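Local coordinates for protein chinitase A (PDB 3EBV) that probably cleaves internal linkages of chitin, working as the family 18 glycoside hydrolase domain, a TIM barrel, of a longer chain, at residues M144-A149 against L167-I172; G161-A166 against G212-S217. All coordinates share one frame; numbering follows the deposited sequence.

Both interactions are buried and share helix 161-168, on the outer layer of the TIM barrel, and both rest mainly on apolar packing with no direct hydrogen bond across. Interaction 1 lies deeper and stays within one beta-alpha-beta unit: the turn that leaves the helix lies against strand 145-148, and a bridging water ties two backbone carbonyls. Interaction 2 is nearer the periphery and runs from the body of the same helix to the loop that follows helix 199-210, with an aromatic ring against a glycine-rich backbone. The two contacts meet where Lys170 NZ hydrogen-bonds Gly213 O and where the Met148 side chain packs on Tyr162.

Interaction 1. Residues M144-A149 against L167-I172; sequences MILTMA and LNVKDI
Leu146 on strand 145-148 packs against Val169 and Ile172 in the turn that follows helix 161-168, inside a right-handed beta-alpha-beta crossover of the TIM barrel that continues into strand 175-179. The leucine side chain leaves the strand toward the turn, its CG anti to the backbone N (chi1 170°), and this carries CD2 into the angle between the two partners. There CD2 sits 4.0 Å from Val169 CG2, the two side chains crossing at about a right angle, and 4.1 Å from Ile172 CG1. The main chain of the turn comes in as well: Leu146 CB lies 3.5 Å from Ile172 O, an apolar carbon against a carbonyl oxygen. Ile172 holds CG1 between its backbone N and carbonyl carbon (chi1 55°), an uncommon choice that puts the longer branch beside the leucine. The turn itself is drawn in by Ile172 N, which donates to Val169 O at 2.9 Å.

The polar link is indirect. A water donates to Met144 O and to Ile172 O, at 2.7 Å in each case, so the carbonyl before the strand and the one ending the turn share a single bridging molecule. Leu133 of helix 126-140 and Val116 of strand 115-120 also touch Leu146, while Arg134 makes a salt bridge with Asp171. Two carbonyl oxygens facing each other have no proton to offer, and the water supplies the hydrogens that let them approach beside the hydrocarbon packing.

Interaction 2. Residues G161-A166 against G212-S217; sequences GYFQTA and GGLAPS
Phe163 meets the 212-217 loop with the far end of its ring. From CB the ring is carried outward with CG anti to the backbone N (chi1 -152°), which swings its outer atoms across to the loop even though the CB bond does not aim there. CE2 makes the most contacts: Gly212 O lies 3.6 Å from it, and Leu214 CG and CD1 come in at 4.1 Å. At the tip, Phe163 CZ rests against the same glycine, 4.1 Å from Gly212 CA. The carbonyl and the leucine both approach the ring obliquely. A side chain on Gly212 would run into CZ, so the bare backbone is what lets the ring sit this close; at Gly213 a CB would instead press on the carbonyl of Gly212.

In the barrel, this joins helix 161-168, one of the outer helices, to the loop that leads from the next helix, 199-210, into strand 219-224. Ile208 of helix 199-210 and Met155 also touch the ring. An alanine in place of Phe163 would probably open a gap beside Gly212 and leave Leu214 without its aromatic neighbour.

One turn further along the helix, Ala166 CB lies 4.2 Å from Leu214 CD2, so the two leucine branches split their work: CD1 goes to the phenylalanine, CD2 to the alanine. On another side of the helix Thr165 OG1 donates to Gly161 O at 2.8 Å, tilted 32° from the carbonyl plane, while Thr165 N reaches that oxygen from the opposite face at 3.0 Å.

Interaction 1. Residues M144-A149 against L167-I172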
loop_
_atom_site.group_PDB
_atom_site.type_symbol
_atom_site.label_atom_id
_atom_site.label_comp_id
_atom_site.label_asym_id
_atom_site.label_seq_id
_atom_site.Cartn_x
_atom_site.Cartn_y
_atom_site.Cartn_z
HETATM N N MSE A 144 11.287 -11.251 -0.490
HETATM C CA MSE A 144 10.672 -10.143 -1.256
HETATM C C MSE A 144 9.468 -9.569 -0.493
HETATM O O MSE A 144 8.650 -10.307 0.061
HETATM C CB MSE A 144 10.218 -10.586 -2.640
HETATM C CG MSE A 144 9.810 -9.402 -3.515
HETATM SE SE MSE A 144 9.164 -9.915 -5.236
HETATM C CE MSE A 144 7.481 -10.774 -4.666
ATOM N N ILE A 145 9.409 -8.247 -0.437
ATOM C CA ILE A 145 8.223 -7.563 0.100
ATOM C C ILE A 145 7.199 -7.478 -1.014
ATOM O O ILE A 145 7.493 -7.036 -2.146
ATOM C CB ILE A 145 8.587 -6.149 0.584
ATOM C CG1 ILE A 145 9.639 -6.205 1.711
ATOM C CG2 ILE A 145 7.312 -5.352 1.006
ATOM C CD1 ILE A 145 9.203 -6.929 2.999
ATOM N N LEU A 146 5.945 -7.866 -0.684
ATOM C CA LEU A 146 4.877 -7.827 -1.685
ATOM C C LEU A 146 3.671 -7.186 -0.991
ATOM O O LEU A 146 3.124 -7.760 -0.025
ATOM C CB LEU A 146 4.504 -9.246 -2.176
ATOM C CG LEU A 146 3.232 -9.298 -3.053
ATOM C CD1 LEU A 146 3.296 -8.424 -4.304
ATOM C CD2 LEU A 146 3.020 -10.805 -3.399
ATOM N N THR A 147 3.291 -6.004 -1.471
ATOM C CA THR A 147 2.087 -5.359 -0.927
ATOM C C THR A 147 1.093 -5.132 -2.056
ATOM O O THR A 147 1.446 -5.161 -3.229
ATOM C CB THR A 147 2.449 -3.992 -0.221
ATOM O OG1 THR A 147 2.896 -3.037 -1.199
ATOM C CG2 THR A 147 3.547 -4.173 0.821
HETATM N N MSE A 148 -0.173 -4.848 -1.699
HETATM C CA MSE A 148 -1.200 -4.520 -2.686
HETATM C C MSE A 148 -2.039 -3.413 -2.092
HETATM O O MSE A 148 -2.224 -3.401 -0.861
HETATM C CB MSE A 148 -2.098 -5.720 -2.978
HETATM C CG MSE A 148 -1.275 -6.976 -3.371
HETATM SE SE MSE A 148 -2.485 -8.478 -3.800
HETATM C CE MSE A 148 -2.641 -8.137 -5.721
ATOM N N ALA A 149 -2.527 -2.532 -2.961
ATOM C CA ALA A 149 -3.333 -1.378 -2.520
ATOM C C ALA A 149 -4.651 -1.346 -3.317
ATOM O O ALA A 149 -4.935 -0.426 -4.092
ATOM C CB ALA A 149 -2.547 -0.058 -2.712
ATOM N N LEU A 167 -5.307 -14.083 -1.985
ATOM C CA LEU A 167 -5.430 -15.431 -1.431
ATOM C C LEU A 167 -4.515 -16.420 -2.186
ATOM O O LEU A 167 -3.861 -17.254 -1.533
ATOM C CB LEU A 167 -6.882 -15.893 -1.486
ATOM C CG LEU A 167 -7.802 -15.139 -0.487
ATOM C CD1 LEU A 167 -9.248 -15.451 -0.877
ATOM C CD2 LEU A 167 -7.463 -15.523 0.978
ATOM N N ASN A 168 -4.451 -16.276 -3.515
ATOM C CA ASN A 168 -3.648 -17.236 -4.311
ATOM C C ASN A 168 -2.198 -17.142 -3.915
ATOM O O ASN A 168 -1.477 -18.152 -3.945
ATOM C CB ASN A 168 -3.772 -16.912 -5.790
ATOM C CG ASN A 168 -5.132 -17.272 -6.374
ATOM O OD1 ASN A 168 -5.965 -17.939 -5.706
ATOM N ND2 ASN A 168 -5.370 -16.864 -7.626
ATOM N N VAL A 169 -1.753 -15.920 -3.578
ATOM C CA VAL A 169 -0.328 -15.705 -3.213
ATOM C C VAL A 169 -0.112 -15.446 -1.727
ATOM O O VAL A 169 0.889 -14.834 -1.315
ATOM C CB VAL A 169 0.363 -14.626 -4.113
ATOM C CG1 VAL A 169 0.138 -14.921 -5.587
ATOM C CG2 VAL A 169 -0.194 -13.202 -3.776
ATOM N N LYS A 170 -1.022 -15.950 -0.885
ATOM C CA LYS A 170 -0.973 -15.632 0.535
ATOM C C LYS A 170 0.366 -15.930 1.195
ATOM O O LYS A 170 0.833 -15.202 2.067
ATOM C CB LYS A 170 -2.110 -16.373 1.257
ATOM C CG LYS A 170 -2.140 -16.125 2.735
ATOM C CD LYS A 170 -3.299 -16.838 3.405
ATOM C CE LYS A 170 -3.410 -16.395 4.880
ATOM N NZ LYS A 170 -4.339 -17.318 5.666
ATOM N N ASP A 171 1.001 -17.030 0.768
ATOM C CA ASP A 171 2.276 -17.427 1.392
ATOM C C ASP A 171 3.467 -16.510 1.039
ATOM O O ASP A 171 4.521 -16.623 1.687
ATOM C CB ASP A 171 2.604 -18.852 0.959
ATOM C CG ASP A 171 2.583 -18.980 -0.545
ATOM O OD1 ASP A 171 1.485 -18.910 -1.133
ATOM O OD2 ASP A 171 3.637 -19.109 -1.151
ATOM N N ILE A 172 3.297 -15.596 0.071
ATOM C CA ILE A 172 4.368 -14.638 -0.271
ATOM C C ILE A 172 3.931 -13.172 -0.095
ATOM O O ILE A 172 4.692 -12.243 -0.402
ATOM C CB ILE A 172 4.910 -14.825 -1.715
ATOM C CG1 ILE A 172 3.810 -14.763 -2.760
ATOM C CG2 ILE A 172 5.694 -16.161 -1.801
ATOM C CD1 ILE A 172 4.354 -14.629 -4.211
HETATM O O HOH W 1 7.372 -12.528 -0.834
#

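Interaction 2. Residues G161-A166 against G212-S217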
loop_
_atom_site.group_PDB
_atom_site.type_symbol
_atom_site.label_atom_id
_atom_site.label_comp_id
_atom_site.label_asym_id
_atom_site.label_seq_id
_atom_site.Cartn_x
_atom_site.Cartn_y
_atom_site.Cartn_z
ATOM N N GLY A 161 -11.098 -9.351 -7.781
ATOM C CA GLY A 161 -9.837 -9.738 -8.456
ATOM C C GLY A 161 -8.625 -9.596 -7.558
ATOM O O GLY A 161 -7.796 -10.520 -7.465
ATOM N N TYR A 162 -8.481 -8.450 -6.877
ATOM C CA TYR A 162 -7.420 -8.319 -5.879
ATOM C C TYR A 162 -7.507 -9.377 -4.768
ATOM O O TYR A 162 -6.504 -9.923 -4.331
ATOM C CB TYR A 162 -7.421 -6.910 -5.232
ATOM C CG TYR A 162 -6.588 -5.878 -5.945
ATOM C CD1 TYR A 162 -7.116 -5.140 -7.002
ATOM C CD2 TYR A 162 -5.288 -5.636 -5.519
ATOM C CE1 TYR A 162 -6.322 -4.146 -7.675
ATOM C CE2 TYR A 162 -4.497 -4.637 -6.139
ATOM C CZ TYR A 162 -5.039 -3.921 -7.218
ATOM O OH TYR A 162 -4.193 -2.991 -7.811
ATOM N N PHE A 163 -8.727 -9.651 -4.277
ATOM C CA PHE A 163 -8.880 -10.535 -3.153
ATOM C C PHE A 163 -8.460 -11.963 -3.581
ATOM O O PHE A 163 -7.711 -12.623 -2.852
ATOM C CB PHE A 163 -10.332 -10.473 -2.619
ATOM C CG PHE A 163 -10.467 -10.792 -1.148
ATOM C CD1 PHE A 163 -11.403 -10.079 -0.355
ATOM C CD2 PHE A 163 -9.687 -11.763 -0.530
ATOM C CE1 PHE A 163 -11.546 -10.398 1.042
ATOM C CE2 PHE A 163 -9.825 -12.082 0.865
ATOM C CZ PHE A 163 -10.783 -11.373 1.629
ATOM N N GLN A 164 -8.930 -12.391 -4.756
ATOM C CA GLN A 164 -8.586 -13.743 -5.245
ATOM C C GLN A 164 -7.070 -13.863 -5.410
ATOM O O GLN A 164 -6.482 -14.861 -5.027
ATOM C CB GLN A 164 -9.248 -14.010 -6.579
ATOM C CG GLN A 164 -9.063 -15.458 -7.051
ATOM C CD GLN A 164 -9.592 -16.467 -6.079
ATOM O OE1 GLN A 164 -8.810 -17.168 -5.367
ATOM N NE2 GLN A 164 -10.935 -16.549 -6.005
ATOM N N THR A 165 -6.457 -12.802 -5.956
ATOM C CA THR A 165 -5.001 -12.800 -6.160
ATOM C C THR A 165 -4.289 -12.895 -4.835
ATOM O O THR A 165 -3.375 -13.709 -4.626
ATOM C CB THR A 165 -4.538 -11.575 -6.958
ATOM O OG1 THR A 165 -5.256 -11.518 -8.194
ATOM C CG2 THR A 165 -2.999 -11.628 -7.252
ATOM N N ALA A 166 -4.697 -12.028 -3.887
ATOM C CA ALA A 166 -4.097 -12.021 -2.570
ATOM C C ALA A 166 -4.139 -13.417 -1.904
ATOM O O ALA A 166 -3.135 -13.901 -1.342
ATOM C CB ALA A 166 -4.814 -10.967 -1.702
ATOM N N GLY A 212 -11.968 -13.447 5.789
ATOM C CA GLY A 212 -12.046 -14.018 4.468
ATOM C C GLY A 212 -10.781 -14.731 4.001
ATOM O O GLY A 212 -10.622 -14.956 2.810
ATOM N N GLY A 213 -9.903 -15.033 4.942
ATOM C CA GLY A 213 -8.741 -15.901 4.651
ATOM C C GLY A 213 -7.381 -15.230 4.653
ATOM O O GLY A 213 -6.373 -15.908 4.430
ATOM N N LEU A 214 -7.325 -13.925 4.882
ATOM C CA LEU A 214 -6.042 -13.206 5.060
ATOM C C LEU A 214 -5.657 -13.210 6.526
ATOM O O LEU A 214 -6.530 -13.067 7.415
ATOM C CB LEU A 214 -6.124 -11.779 4.507
ATOM C CG LEU A 214 -6.354 -11.718 2.993
ATOM C CD1 LEU A 214 -6.534 -10.260 2.606
ATOM C CD2 LEU A 214 -5.179 -12.326 2.203
ATOM N N ALA A 215 -4.365 -13.394 6.812
ATOM C CA ALA A 215 -3.880 -13.318 8.195
ATOM C C ALA A 215 -3.939 -11.848 8.692
ATOM O O ALA A 215 -3.880 -10.914 7.876
ATOM C CB ALA A 215 -2.419 -13.844 8.298
ATOM N N PRO A 216 -4.045 -11.639 10.002
ATOM C CA PRO A 216 -4.058 -10.256 10.499
ATOM C C PRO A 216 -2.820 -9.484 10.054
ATOM O O PRO A 216 -2.921 -8.286 9.762
ATOM C CB PRO A 216 -4.136 -10.427 12.025
ATOM C CG PRO A 216 -4.910 -11.733 12.174
ATOM C CD PRO A 216 -4.326 -12.612 11.088
ATOM N N SER A 217 -1.652 -10.139 9.995
ATOM C CA SER A 217 -0.452 -9.446 9.565
ATOM C C SER A 217 -0.513 -9.035 8.106
ATOM O O SER A 217 0.396 -8.305 7.646
ATOM C CB SER A 217 0.798 -10.325 9.729
ATOM O OG SER A 217 0.664 -11.478 8.949
#